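Local structure of geranyltranstransferase (Campylobacter jejuni, 3NPK) at residues N16-V20 and L31-K36; K40-L46 and L278-Y282; I213-I217 and A249-K253. The protein probably condenses geranyl diphosphate with isopentenyl diphosphate to make farnesyl diphosphate, an isoprenoid precursor. All coordinates share one frame; numbering follows the deposited sequence.

Contact 1: N16-V20 and L31-K36; sequences NLPKV and LALMLK
Leu-17 leads the loop 16-20 onto the helix with both of its methyl groups. CD1 rests on the aliphatic part of Lys-36, 3.7 Å from Lys-36 CD, and meets Ala-32 CB at 4.0 Å. The other branch turns to the neighbouring residue, Leu-17 CD2 being 4.1 Å from Leu-35 CB, and the two leucine side chains slide past each other in opposite directions. Lys-36 crosses Leu-17 at about a right angle; its chain, bent at chi3 (-82°), runs its CG, CD and CE past the leucine methyls at the solvent-facing border. Next comes Pro-18, which turns the CD corner of its ring to the end of Leu-35, Pro-18 CD being 3.6 Å from Leu-35 CD1. This loop joins helix 5-14 to helix 27-37 and packs against the latter in the mainly helical prenyl synthase fold. Helices 59-80 and 103-122 also touch Pro-18 and Leu-35, through Phe-71 and Leu-113 on the proline and Thr-74 and Leu-113 on the leucine. On the carbonyl side of Pro-18, Leu-31 CD1 comes to 3.5 Å from Pro-18 O, a van der Waals touch. Leu-144 of the second subunit packs on Pro-18 and Leu-31 here. By Lys-19 the loop is drawing off.

Contact 2: K40-L46 and L278-Y282; sequences KHFRAQL and LIIQY. With PPV (pyrophosphate), chain C.
Pyrophosphate oxygen O32 is gripped twice by Lys-40: its backbone N donates an almost straight bond (2.8 Å to O32, 179° at the hydrogen), and its NZ donates a second, also 2.8 Å to O32. The lysine chain bends at chi3 and again at chi4, which brings NZ also within 3.0 Å of O21 on the other phosphate, and one ammonium group bridges both ends of the anion. Arg-43, three residues on and in the first turn of helix 42-54, presents the edge of its guanidinium, with O31 in the plane of the group and NH1 donating at 3.1 Å to O31. A water lies in that plane too, accepting from Arg-43 NH2 (2.8 Å), donating to O11 and hydrogen-bonded to Tyr-282 OH. This water is one link between the last turn of helix 269-282 and the anion.

Behind the polar end the two nearly antiparallel helical segments meet through apolar groups. The Phe-42 and Tyr-282 rings pair obliquely, centroids 4.7 Å apart and planes at 47°, with Tyr-282 CD1 over one face of Phe-42 and Leu-46 CD1 over the opposite face. Phe-211 stacks on Tyr-282 and also meets Phe-42. Farther back, Leu-278 CB touches Phe-42 CE1 at 3.7 Å, while Leu-278 CD2 packs on Gln-45 CB, also at 3.7 Å. The amide of Gln-45 turns elsewhere, its NE2 donating to Leu-5 O.

Arg-92 adds another hydrogen bond to the pyrophosphate, and His-73 belongs to the same pocket. A lysine and arginines around a diphosphate match the isopentenyl diphosphate site of related synthases; their positive charges would probably stabilise the anion, with Tyr-282 lining the pocket and sharing the water.

Contact 3: I213-I217 and A249-K253; sequences INDDI and AIKTK
Two torsions carry the polar end of this contact: Asn-214 swings CG opposite the backbone N (chi1 180°), and Lys-253 runs out extended before bending at chi3 (77°). The two side chains then cross at a slant, and Lys-253 NZ gives Asn-214 OD1 a weak hydrogen bond of 3.4 Å. On the way the lysine's CD passes alongside Asn-214 CB, adding carbon contact to the weak bond.

Beside this weak bond, Ile-217 is the main apolar group. Its CD1 reaches the backbone of the other helix, 3.7 Å from Ile-250 CA, and touches Ile-250 CG1 at 3.8 Å, the two isoleucine side chains crossing at about a right angle. Ile-217 CG1 faces Ala-249 CB at 4.2 Å. The short axes of the two segments come within 9.7 Å at 150°, an antiparallel helix pair that joins helix 194-220 to helix 246-265 in the prenyl synthase fold. Asp-215 and Asp-216, on the same turn of helix 194-220, begin the DDIID sequence that matches the second aspartate-rich motif of this family, which in relatives binds magnesium together with the allylic diphosphate. Neither aspartate touches the partner segment, and Asp-216 OD2 accepts from the backbone N of Phe-240.

One turn earlier, Ile-213 spreads its branches over three residues. CG2 sits over the backbone at 3.7 Å from Ala-249 O and slides past the lysine stem, 3.9 Å from Lys-253 CB. CD1 meets Thr-252 CG2 at 4.0 Å, nearly perpendicular in approach. The hydroxyl of Thr-252 is taken up within its own helix, hydrogen-bonded to Gln-248 O, while Phe-240 and Leu-256 also pack on Ile-213.

Contact 2 lies nearest the middle of the chain, about 9 Å from its centre, whereas contacts 1 and 3 are roughly twice as far out and on opposite sides, their own centres about 36 Å apart. Each mixes buried and more open residues. Contact 1 is loop on helix, held by van der Waals contact with no hydrogen bond across it and bordered by the second subunit; contacts 2 and 3 are antiparallel helix pairs untouched by that subunit. Helices 27-37 and 42-54 are consecutive and tie contact 1 to contact 2, as helices 246-265 and 269-282 tie contact 3 to it. Only contact 2 binds the anion directly; contact 3 has one weak lysine-to-asparagine bond.

Contact 1: N16-V20 and L31-K36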
ATOM      1  N   ASN A  16       9.104  15.732  -6.520  1.00 12.91           N
ATOM      2  CA  ASN A  16       9.023  14.581  -5.634  1.00 11.67           C
ATOM      3  C   ASN A  16       8.482  13.346  -6.345  1.00 11.47           C
ATOM      4  O   ASN A  16       7.792  12.525  -5.747  1.00 12.00           O
ATOM      5  CB  ASN A  16       8.179  14.924  -4.396  1.00 11.44           C
ATOM      6  CG  ASN A  16       8.957  15.757  -3.404  1.00 12.06           C
ATOM      7  OD1 ASN A  16       9.815  15.231  -2.684  1.00 13.60           O
ATOM      8  ND2 ASN A  16       8.705  17.066  -3.400  1.00 11.52           N
ATOM      9  N   LEU A  17       8.795  13.211  -7.628  1.00 11.44           N
ATOM     10  CA  LEU A  17       8.320  12.046  -8.360  1.00 11.68           C
ATOM     11  C   LEU A  17       9.073  10.827  -7.840  1.00 12.24           C
ATOM     12  O   LEU A  17      10.296  10.855  -7.706  1.00 14.98           O
ATOM     13  CB  LEU A  17       8.574  12.214  -9.859  1.00 13.68           C
ATOM     14  CG  LEU A  17       7.770  13.363 -10.473  1.00 14.20           C
ATOM     15  CD1 LEU A  17       8.313  13.702 -11.874  1.00 15.35           C
ATOM     16  CD2 LEU A  17       6.260  13.037 -10.520  1.00 14.49           C
ATOM     17  N   PRO A  18       8.348   9.756  -7.519  1.00 12.64           N
ATOM     18  CA  PRO A  18       9.026   8.576  -6.974  1.00 13.34           C
ATOM     19  C   PRO A  18       9.904   7.931  -8.040  1.00 13.75           C
ATOM     20  O   PRO A  18       9.486   7.792  -9.187  1.00 14.19           O
ATOM     21  CB  PRO A  18       7.875   7.631  -6.588  1.00 15.84           C
ATOM     22  CG  PRO A  18       6.643   8.230  -7.112  1.00 17.97           C
ATOM     23  CD  PRO A  18       6.901   9.563  -7.711  1.00 13.87           C
ATOM     24  N   LYS A  19      11.119   7.562  -7.670  1.00 13.59           N
ATOM     25  CA  LYS A  19      12.020   6.938  -8.637  1.00 14.38           C
ATOM     26  C   LYS A  19      13.040   6.095  -7.907  1.00 13.88           C
ATOM     27  O   LYS A  19      13.303   6.315  -6.720  1.00 14.56           O
ATOM     28  CB  LYS A  19      12.721   7.996  -9.481  1.00 18.75           C
ATOM     29  CG  LYS A  19      13.432   9.037  -8.662  1.00 22.92           C
ATOM     30  CD  LYS A  19      13.879  10.192  -9.539  1.00 27.32           C
ATOM     31  CE  LYS A  19      14.284  11.392  -8.707  1.00 30.17           C
ATOM     32  NZ  LYS A  19      14.644  12.549  -9.570  1.00 31.77           N
ATOM     33  N   VAL A  20      13.590   5.118  -8.615  1.00 12.19           N
ATOM     34  CA  VAL A  20      14.655   4.280  -8.094  1.00 12.57           C
ATOM     35  C   VAL A  20      15.693   4.094  -9.199  1.00 13.50           C
ATOM     36  O   VAL A  20      15.342   3.882 -10.369  1.00 15.20           O
ATOM     37  CB  VAL A  20      14.128   2.906  -7.588  1.00 12.32           C
ATOM     38  CG1 VAL A  20      13.384   2.123  -8.697  1.00 12.99           C
ATOM     39  CG2 VAL A  20      15.267   2.088  -6.970  1.00 14.50           C
ATOM     40  N   LEU A  31       6.301   5.315 -13.538  1.00 11.24           N
ATOM     41  CA  LEU A  31       5.899   5.821 -12.217  1.00 12.81           C
ATOM     42  C   LEU A  31       5.421   7.265 -12.299  1.00 13.01           C
ATOM     43  O   LEU A  31       4.440   7.650 -11.651  1.00 14.24           O
ATOM     44  CB  LEU A  31       7.076   5.741 -11.225  1.00 13.26           C
ATOM     45  CG  LEU A  31       7.406   4.401 -10.547  1.00 14.19           C
ATOM     46  CD1 LEU A  31       8.799   4.411  -9.918  1.00 14.98           C
ATOM     47  CD2 LEU A  31       6.342   4.048  -9.489  1.00 14.43           C
ATOM     48  N   ALA A  32       6.139   8.079 -13.066  1.00 11.83           N
ATOM     49  CA  ALA A  32       5.859   9.512 -13.134  1.00 12.83           C
ATOM     50  C   ALA A  32       4.682   9.852 -14.041  1.00 12.96           C
ATOM     51  O   ALA A  32       4.016  10.850 -13.846  1.00 13.26           O
ATOM     52  CB  ALA A  32       7.104  10.263 -13.609  1.00 13.77           C
ATOM     53  N   LEU A  33       4.438   9.014 -15.041  1.00 13.65           N
ATOM     54  CA  LEU A  33       3.579   9.391 -16.153  1.00 14.50           C
ATOM     55  C   LEU A  33       2.198   9.883 -15.720  1.00 13.08           C
ATOM     56  O   LEU A  33       1.761  10.959 -16.119  1.00 13.91           O
ATOM     57  CB  LEU A  33       3.439   8.207 -17.113  1.00 17.10           C
ATOM     58  CG  LEU A  33       2.873   8.506 -18.496  1.00 21.11           C
ATOM     59  CD1 LEU A  33       3.819   9.447 -19.246  1.00 22.19           C
ATOM     60  CD2 LEU A  33       2.661   7.212 -19.270  1.00 23.29           C
HETATM   61  N   MSE A  34       1.496   9.093 -14.915  1.00 13.03           N
HETATM   62  CA  MSE A  34       0.146   9.465 -14.510  1.00 14.73           C
HETATM   63  C   MSE A  34       0.111  10.576 -13.481  1.00 13.94           C
HETATM   64  O   MSE A  34      -0.863  11.333 -13.417  1.00 15.94           O
HETATM   65  CB  MSE A  34      -0.630   8.261 -13.987  1.00 18.42           C
HETATM   66  CG  MSE A  34      -1.344   7.481 -15.044  1.00 22.62           C
HETATM   67 SE   MSE A  34      -2.601   8.523 -16.184  1.00 26.84          SE
HETATM   68  CE  MSE A  34      -2.649   7.254 -17.657  1.00 25.04           C
ATOM     69  N   LEU A  35       1.164  10.674 -12.674  1.00 12.58           N
ATOM     70  CA  LEU A  35       1.251  11.745 -11.690  1.00 13.23           C
ATOM     71  C   LEU A  35       1.406  13.090 -12.374  1.00 15.13           C
ATOM     72  O   LEU A  35       0.826  14.090 -11.942  1.00 17.65           O
ATOM     73  CB  LEU A  35       2.422  11.496 -10.742  1.00 12.85           C
ATOM     74  CG  LEU A  35       2.249  10.302  -9.800  1.00 13.18           C
ATOM     75  CD1 LEU A  35       3.583  10.036  -9.120  1.00 13.32           C
ATOM     76  CD2 LEU A  35       1.158  10.604  -8.766  1.00 13.90           C
ATOM     77  N   LYS A  36       2.193  13.111 -13.446  1.00 17.52           N
ATOM     78  CA  LYS A  36       2.473  14.350 -14.158  1.00 20.20           C
ATOM     79  C   LYS A  36       1.404  14.728 -15.166  1.00 20.45           C
ATOM     80  O   LYS A  36       1.251  15.910 -15.491  1.00 23.25           O
ATOM     81  CB  LYS A  36       3.810  14.242 -14.887  1.00 24.04           C
ATOM     82  CG  LYS A  36       5.007  14.377 -13.975  1.00 28.78           C
ATOM     83  CD  LYS A  36       6.247  14.794 -14.764  1.00 32.86           C
ATOM     84  CE  LYS A  36       6.902  13.600 -15.434  1.00 35.63           C
ATOM     85  NZ  LYS A  36       7.904  14.005 -16.465  1.00 37.14           N
TER

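Contact 2: K40-L46 and L278-Y282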
ATOM      1  N   LYS A  40      -6.865  16.994 -10.950  1.00 19.10           N
ATOM      2  CA  LYS A  40      -7.279  18.262 -10.363  1.00 18.92           C
ATOM      3  C   LYS A  40      -6.715  18.462  -8.953  1.00 17.14           C
ATOM      4  O   LYS A  40      -6.769  19.571  -8.410  1.00 17.75           O
ATOM      5  CB  LYS A  40      -8.806  18.366 -10.359  1.00 20.92           C
ATOM      6  CG  LYS A  40      -9.419  18.358 -11.759  1.00 23.32           C
ATOM      7  CD  LYS A  40     -10.953  18.320 -11.718  1.00 25.38           C
ATOM      8  CE  LYS A  40     -11.489  16.947 -11.306  1.00 26.42           C
ATOM      9  NZ  LYS A  40     -11.047  15.860 -12.233  1.00 26.52           N
ATOM     10  N   HIS A  41      -6.158  17.390  -8.388  1.00 14.92           N
ATOM     11  CA  HIS A  41      -5.602  17.396  -7.022  1.00 13.39           C
ATOM     12  C   HIS A  41      -6.593  17.859  -5.981  1.00 13.48           C
ATOM     13  O   HIS A  41      -6.208  18.499  -5.002  1.00 13.67           O
ATOM     14  CB  HIS A  41      -4.352  18.262  -6.903  1.00 14.78           C
ATOM     15  CG  HIS A  41      -3.283  17.917  -7.880  1.00 15.13           C
ATOM     16  ND1 HIS A  41      -3.021  16.627  -8.297  1.00 17.29           N
ATOM     17  CD2 HIS A  41      -2.396  18.709  -8.521  1.00 14.37           C
ATOM     18  CE1 HIS A  41      -2.022  16.644  -9.164  1.00 14.93           C
ATOM     19  NE2 HIS A  41      -1.625  17.894  -9.315  1.00 17.51           N
ATOM     20  N   PHE A  42      -7.861  17.534  -6.190  1.00 13.66           N
ATOM     21  CA  PHE A  42      -8.930  17.927  -5.270  1.00 12.84           C
ATOM     22  C   PHE A  42      -8.626  17.447  -3.845  1.00 11.90           C
ATOM     23  O   PHE A  42      -8.774  18.203  -2.880  1.00 11.74           O
ATOM     24  CB  PHE A  42     -10.261  17.353  -5.798  1.00 13.74           C
ATOM     25  CG  PHE A  42     -11.445  17.560  -4.893  1.00 16.24           C
ATOM     26  CD1 PHE A  42     -11.968  18.833  -4.673  1.00 16.81           C
ATOM     27  CD2 PHE A  42     -12.075  16.474  -4.302  1.00 17.56           C
ATOM     28  CE1 PHE A  42     -13.089  19.008  -3.853  1.00 17.24           C
ATOM     29  CE2 PHE A  42     -13.182  16.646  -3.488  1.00 18.78           C
ATOM     30  CZ  PHE A  42     -13.688  17.906  -3.262  1.00 18.36           C
ATOM     31  N   ARG A  43      -8.192  16.199  -3.704  1.00 11.45           N
ATOM     32  CA  ARG A  43      -7.942  15.673  -2.367  1.00 10.78           C
ATOM     33  C   ARG A  43      -6.768  16.391  -1.691  1.00 10.77           C
ATOM     34  O   ARG A  43      -6.870  16.818  -0.526  1.00 10.67           O
ATOM     35  CB  ARG A  43      -7.734  14.162  -2.427  1.00 10.98           C
ATOM     36  CG  ARG A  43      -9.006  13.453  -2.881  1.00 11.74           C
ATOM     37  CD  ARG A  43      -8.768  12.079  -3.488  1.00 11.78           C
ATOM     38  NE  ARG A  43     -10.012  11.520  -4.030  1.00 11.94           N
ATOM     39  CZ  ARG A  43     -10.551  11.855  -5.203  1.00 12.85           C
ATOM     40  NH1 ARG A  43      -9.951  12.740  -5.991  1.00 14.06           N
ATOM     41  NH2 ARG A  43     -11.695  11.294  -5.604  1.00 13.83           N
ATOM     42  N   ALA A  44      -5.653  16.519  -2.403  1.00 10.59           N
ATOM     43  CA  ALA A  44      -4.536  17.328  -1.907  1.00 10.36           C
ATOM     44  C   ALA A  44      -5.002  18.721  -1.485  1.00 10.37           C
ATOM     45  O   ALA A  44      -4.629  19.215  -0.417  1.00 10.63           O
ATOM     46  CB  ALA A  44      -3.448  17.449  -2.981  1.00 12.55           C
ATOM     47  N   GLN A  45      -5.809  19.362  -2.324  1.00 10.61           N
ATOM     48  CA  GLN A  45      -6.238  20.734  -2.043  1.00 11.66           C
ATOM     49  C   GLN A  45      -7.171  20.854  -0.839  1.00 10.66           C
ATOM     50  O   GLN A  45      -7.107  21.848  -0.092  1.00 11.44           O
ATOM     51  CB  GLN A  45      -6.840  21.399  -3.281  1.00 12.64           C
ATOM     52  CG  GLN A  45      -5.811  21.579  -4.418  1.00 14.37           C
ATOM     53  CD  GLN A  45      -4.571  22.315  -3.937  1.00 17.63           C
ATOM     54  OE1 GLN A  45      -4.663  23.212  -3.103  1.00 20.60           O
ATOM     55  NE2 GLN A  45      -3.408  21.930  -4.444  1.00 18.18           N
ATOM     56  N   LEU A  46      -8.026  19.855  -0.626  1.00 10.58           N
ATOM     57  CA  LEU A  46      -8.841  19.836   0.593  1.00 10.63           C
ATOM     58  C   LEU A  46      -7.951  19.804   1.828  1.00 10.05           C
ATOM     59  O   LEU A  46      -8.155  20.574   2.769  1.00 11.33           O
ATOM     60  CB  LEU A  46      -9.775  18.627   0.607  1.00 11.49           C
ATOM     61  CG  LEU A  46     -10.953  18.668  -0.369  1.00 12.13           C
ATOM     62  CD1 LEU A  46     -11.624  17.312  -0.328  1.00 14.22           C
ATOM     63  CD2 LEU A  46     -11.929  19.786  -0.004  1.00 14.21           C
ATOM     64  N   LEU A 278     -13.535  24.748  -4.062  1.00 19.44           N
ATOM     65  CA  LEU A 278     -13.164  23.426  -4.581  1.00 19.52           C
ATOM     66  C   LEU A 278     -14.399  22.609  -4.972  1.00 23.91           C
ATOM     67  O   LEU A 278     -14.344  21.834  -5.928  1.00 26.02           O
ATOM     68  CB  LEU A 278     -12.281  22.648  -3.587  1.00 18.98           C
ATOM     69  CG  LEU A 278     -10.920  23.287  -3.283  1.00 18.78           C
ATOM     70  CD1 LEU A 278     -10.317  22.690  -2.031  1.00 18.77           C
ATOM     71  CD2 LEU A 278      -9.949  23.090  -4.451  1.00 19.25           C
ATOM     72  N   ILE A 279     -15.494  22.802  -4.233  1.00 26.24           N
ATOM     73  CA  ILE A 279     -16.796  22.190  -4.522  1.00 29.08           C
ATOM     74  C   ILE A 279     -17.367  22.690  -5.844  1.00 30.93           C
ATOM     75  O   ILE A 279     -17.719  21.894  -6.719  1.00 30.25           O
ATOM     76  CB  ILE A 279     -17.836  22.535  -3.416  1.00 30.01           C
ATOM     77  CG1 ILE A 279     -17.540  21.766  -2.122  1.00 30.90           C
ATOM     78  CG2 ILE A 279     -19.262  22.257  -3.898  1.00 30.81           C
ATOM     79  CD1 ILE A 279     -18.358  22.236  -0.922  1.00 30.93           C
ATOM     80  N   ILE A 280     -17.480  24.013  -5.964  1.00 32.14           N
ATOM     81  CA  ILE A 280     -18.032  24.646  -7.156  1.00 34.23           C
ATOM     82  C   ILE A 280     -17.213  24.203  -8.356  1.00 35.15           C
ATOM     83  O   ILE A 280     -17.759  23.849  -9.406  1.00 36.72           O
ATOM     84  CB  ILE A 280     -18.039  26.188  -7.037  1.00 34.41           C
ATOM     85  CG1 ILE A 280     -19.083  26.631  -6.005  1.00 35.35           C
ATOM     86  CG2 ILE A 280     -18.331  26.827  -8.382  1.00 35.04           C
ATOM     87  CD1 ILE A 280     -19.088  28.124  -5.693  1.00 35.64           C
ATOM     88  N   GLN A 281     -15.896  24.199  -8.183  1.00 35.03           N
ATOM     89  CA  GLN A 281     -15.001  23.652  -9.194  1.00 35.26           C
ATOM     90  C   GLN A 281     -15.434  22.247  -9.588  1.00 35.18           C
ATOM     91  O   GLN A 281     -15.476  21.904 -10.776  1.00 34.92           O
ATOM     92  CB  GLN A 281     -13.571  23.582  -8.666  1.00 35.44           C
ATOM     93  CG  GLN A 281     -12.853  24.905  -8.567  1.00 37.53           C
ATOM     94  CD  GLN A 281     -11.430  24.737  -8.070  1.00 39.29           C
ATOM     95  OE1 GLN A 281     -10.739  23.783  -8.442  1.00 40.60           O
ATOM     96  NE2 GLN A 281     -10.987  25.661  -7.230  1.00 39.34           N
ATOM     97  N   TYR A 282     -15.717  21.417  -8.589  1.00 36.32           N
ATOM     98  CA  TYR A 282     -16.011  20.011  -8.849  1.00 37.46           C
ATOM     99  C   TYR A 282     -17.349  19.840  -9.557  1.00 38.68           C
ATOM    100  O   TYR A 282     -17.429  19.174 -10.590  1.00 40.07           O
ATOM    101  CB  TYR A 282     -15.968  19.198  -7.553  1.00 38.09           C
ATOM    102  CG  TYR A 282     -15.428  17.796  -7.739  1.00 38.79           C
ATOM    103  CD1 TYR A 282     -14.068  17.532  -7.598  1.00 38.83           C
ATOM    104  CD2 TYR A 282     -16.272  16.746  -8.055  1.00 39.48           C
ATOM    105  CE1 TYR A 282     -13.565  16.259  -7.768  1.00 39.93           C
ATOM    106  CE2 TYR A 282     -15.780  15.460  -8.225  1.00 40.18           C
ATOM    107  CZ  TYR A 282     -14.426  15.225  -8.079  1.00 40.71           C
ATOM    108  OH  TYR A 282     -13.933  13.951  -8.242  1.00 42.46           O
TER
HETATM  109  O11 PPV C 290     -11.568  10.958 -10.306  1.00 34.36           O
HETATM  110  P1  PPV C 290     -11.093  12.538 -10.297  1.00 30.95           P
HETATM  111  O21 PPV C 290     -12.265  13.520 -10.904  1.00 31.94           O
HETATM  112  O31 PPV C 290     -10.796  12.974  -8.932  1.00 32.36           O
HETATM  113  OPP PPV C 290      -9.824  12.605 -11.335  1.00 25.85           O
HETATM  114  P2  PPV C 290      -8.439  13.473 -11.225  1.00 20.72           P
HETATM  115  O12 PPV C 290      -7.700  13.109 -12.654  1.00 21.31           O
HETATM  116  O22 PPV C 290      -7.488  12.889 -10.042  1.00 20.20           O
HETATM  117  O32 PPV C 290      -8.692  14.919 -11.115  1.00 20.76           O
HETATM  118  O   HOH W   1     -13.388  11.191  -7.824  1.00 43.80           O

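Contact 3: I213-I217 and A249-K253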
ATOM      1  N   ILE A 213     -24.088  11.597  -6.820  1.00 21.12           N
ATOM      2  CA  ILE A 213     -25.471  11.830  -7.229  1.00 22.18           C
ATOM      3  C   ILE A 213     -25.483  12.797  -8.394  1.00 23.73           C
ATOM      4  O   ILE A 213     -26.189  12.581  -9.378  1.00 23.68           O
ATOM      5  CB  ILE A 213     -26.331  12.416  -6.095  1.00 21.00           C
ATOM      6  CG1 ILE A 213     -26.371  11.460  -4.906  1.00 20.24           C
ATOM      7  CG2 ILE A 213     -27.750  12.712  -6.607  1.00 20.78           C
ATOM      8  CD1 ILE A 213     -27.042  12.054  -3.678  1.00 21.24           C
ATOM      9  N   ASN A 214     -24.682  13.852  -8.289  1.00 24.92           N
ATOM     10  CA  ASN A 214     -24.553  14.841  -9.360  1.00 26.40           C
ATOM     11  C   ASN A 214     -24.137  14.197 -10.679  1.00 28.16           C
ATOM     12  O   ASN A 214     -24.661  14.545 -11.736  1.00 28.53           O
ATOM     13  CB  ASN A 214     -23.550  15.938  -8.968  1.00 28.01           C
ATOM     14  CG  ASN A 214     -23.375  16.987 -10.055  1.00 30.10           C
ATOM     15  OD1 ASN A 214     -24.319  17.700 -10.402  1.00 30.72           O
ATOM     16  ND2 ASN A 214     -22.164  17.087 -10.598  1.00 30.99           N
ATOM     17  N   ASP A 215     -23.186  13.267 -10.616  1.00 28.46           N
ATOM     18  CA  ASP A 215     -22.762  12.546 -11.817  1.00 30.62           C
ATOM     19  C   ASP A 215     -23.896  11.740 -12.443  1.00 30.75           C
ATOM     20  O   ASP A 215     -24.071  11.751 -13.665  1.00 31.44           O
ATOM     21  CB  ASP A 215     -21.572  11.636 -11.517  1.00 33.11           C
ATOM     22  CG  ASP A 215     -20.296  12.412 -11.281  1.00 35.36           C
ATOM     23  OD1 ASP A 215     -20.276  13.632 -11.552  1.00 36.59           O
ATOM     24  OD2 ASP A 215     -19.307  11.805 -10.821  1.00 35.74           O
ATOM     25  N   ASP A 216     -24.671  11.044 -11.617  1.00 29.83           N
ATOM     26  CA  ASP A 216     -25.793  10.261 -12.132  1.00 30.09           C
ATOM     27  C   ASP A 216     -26.835  11.167 -12.786  1.00 29.94           C
ATOM     28  O   ASP A 216     -27.471  10.792 -13.771  1.00 30.16           O
ATOM     29  CB  ASP A 216     -26.441   9.425 -11.028  1.00 30.50           C
ATOM     30  CG  ASP A 216     -25.597   8.227 -10.623  1.00 32.46           C
ATOM     31  OD1 ASP A 216     -24.510   8.024 -11.213  1.00 33.52           O
ATOM     32  OD2 ASP A 216     -26.030   7.484  -9.713  1.00 33.28           O
ATOM     33  N   ILE A 217     -27.006  12.367 -12.244  1.00 29.20           N
ATOM     34  CA  ILE A 217     -27.967  13.305 -12.812  1.00 29.96           C
ATOM     35  C   ILE A 217     -27.449  13.802 -14.153  1.00 31.92           C
ATOM     36  O   ILE A 217     -28.186  13.850 -15.143  1.00 32.46           O
ATOM     37  CB  ILE A 217     -28.223  14.497 -11.873  1.00 27.99           C
ATOM     38  CG1 ILE A 217     -29.028  14.046 -10.659  1.00 28.19           C
ATOM     39  CG2 ILE A 217     -28.980  15.615 -12.604  1.00 28.02           C
ATOM     40  CD1 ILE A 217     -28.910  14.982  -9.471  1.00 28.40           C
ATOM     41  N   ALA A 249     -33.924  12.570  -7.373  1.00 30.11           N
ATOM     42  CA  ALA A 249     -32.461  12.568  -7.296  1.00 28.66           C
ATOM     43  C   ALA A 249     -31.943  13.995  -7.189  1.00 28.17           C
ATOM     44  O   ALA A 249     -31.056  14.290  -6.382  1.00 27.95           O
ATOM     45  CB  ALA A 249     -31.851  11.885  -8.506  1.00 28.61           C
ATOM     46  N   ILE A 250     -32.484  14.879  -8.019  1.00 28.02           N
ATOM     47  CA  ILE A 250     -32.091  16.286  -7.979  1.00 28.37           C
ATOM     48  C   ILE A 250     -32.447  16.883  -6.631  1.00 29.55           C
ATOM     49  O   ILE A 250     -31.653  17.600  -6.023  1.00 28.80           O
ATOM     50  CB  ILE A 250     -32.777  17.096  -9.086  1.00 28.18           C
ATOM     51  CG1 ILE A 250     -32.192  16.723 -10.446  1.00 28.12           C
ATOM     52  CG2 ILE A 250     -32.618  18.598  -8.835  1.00 28.88           C
ATOM     53  CD1 ILE A 250     -33.033  17.206 -11.606  1.00 28.49           C
ATOM     54  N   LYS A 251     -33.650  16.579  -6.163  1.00 31.32           N
ATOM     55  CA  LYS A 251     -34.115  17.074  -4.876  1.00 33.14           C
ATOM     56  C   LYS A 251     -33.207  16.588  -3.748  1.00 32.53           C
ATOM     57  O   LYS A 251     -32.924  17.325  -2.800  1.00 32.78           O
ATOM     58  CB  LYS A 251     -35.569  16.645  -4.659  1.00 35.74           C
ATOM     59  CG  LYS A 251     -35.905  16.146  -3.270  1.00 38.95           C
ATOM     60  CD  LYS A 251     -36.436  17.246  -2.364  1.00 40.68           C
ATOM     61  CE  LYS A 251     -37.242  16.643  -1.216  1.00 42.27           C
ATOM     62  NZ  LYS A 251     -37.335  17.556  -0.039  1.00 43.09           N
ATOM     63  N   THR A 252     -32.731  15.352  -3.866  1.00 30.87           N
ATOM     64  CA  THR A 252     -31.834  14.787  -2.864  1.00 29.54           C
ATOM     65  C   THR A 252     -30.483  15.496  -2.869  1.00 27.89           C
ATOM     66  O   THR A 252     -29.965  15.850  -1.817  1.00 27.84           O
ATOM     67  CB  THR A 252     -31.613  13.279  -3.079  1.00 31.06           C
ATOM     68  OG1 THR A 252     -32.867  12.591  -2.947  1.00 32.50           O
ATOM     69  CG2 THR A 252     -30.623  12.726  -2.063  1.00 31.96           C
ATOM     70  N   LYS A 253     -29.915  15.690  -4.055  1.00 25.82           N
ATOM     71  CA  LYS A 253     -28.667  16.424  -4.177  1.00 26.81           C
ATOM     72  C   LYS A 253     -28.826  17.833  -3.613  1.00 25.89           C
ATOM     73  O   LYS A 253     -27.948  18.332  -2.902  1.00 25.50           O
ATOM     74  CB  LYS A 253     -28.215  16.485  -5.638  1.00 28.71           C
ATOM     75  CG  LYS A 253     -26.949  17.287  -5.853  1.00 31.02           C
ATOM     76  CD  LYS A 253     -26.676  17.571  -7.323  1.00 33.50           C
ATOM     77  CE  LYS A 253     -27.569  18.686  -7.851  1.00 35.30           C
ATOM     78  NZ  LYS A 253     -26.988  19.346  -9.057  1.00 36.42           N
TER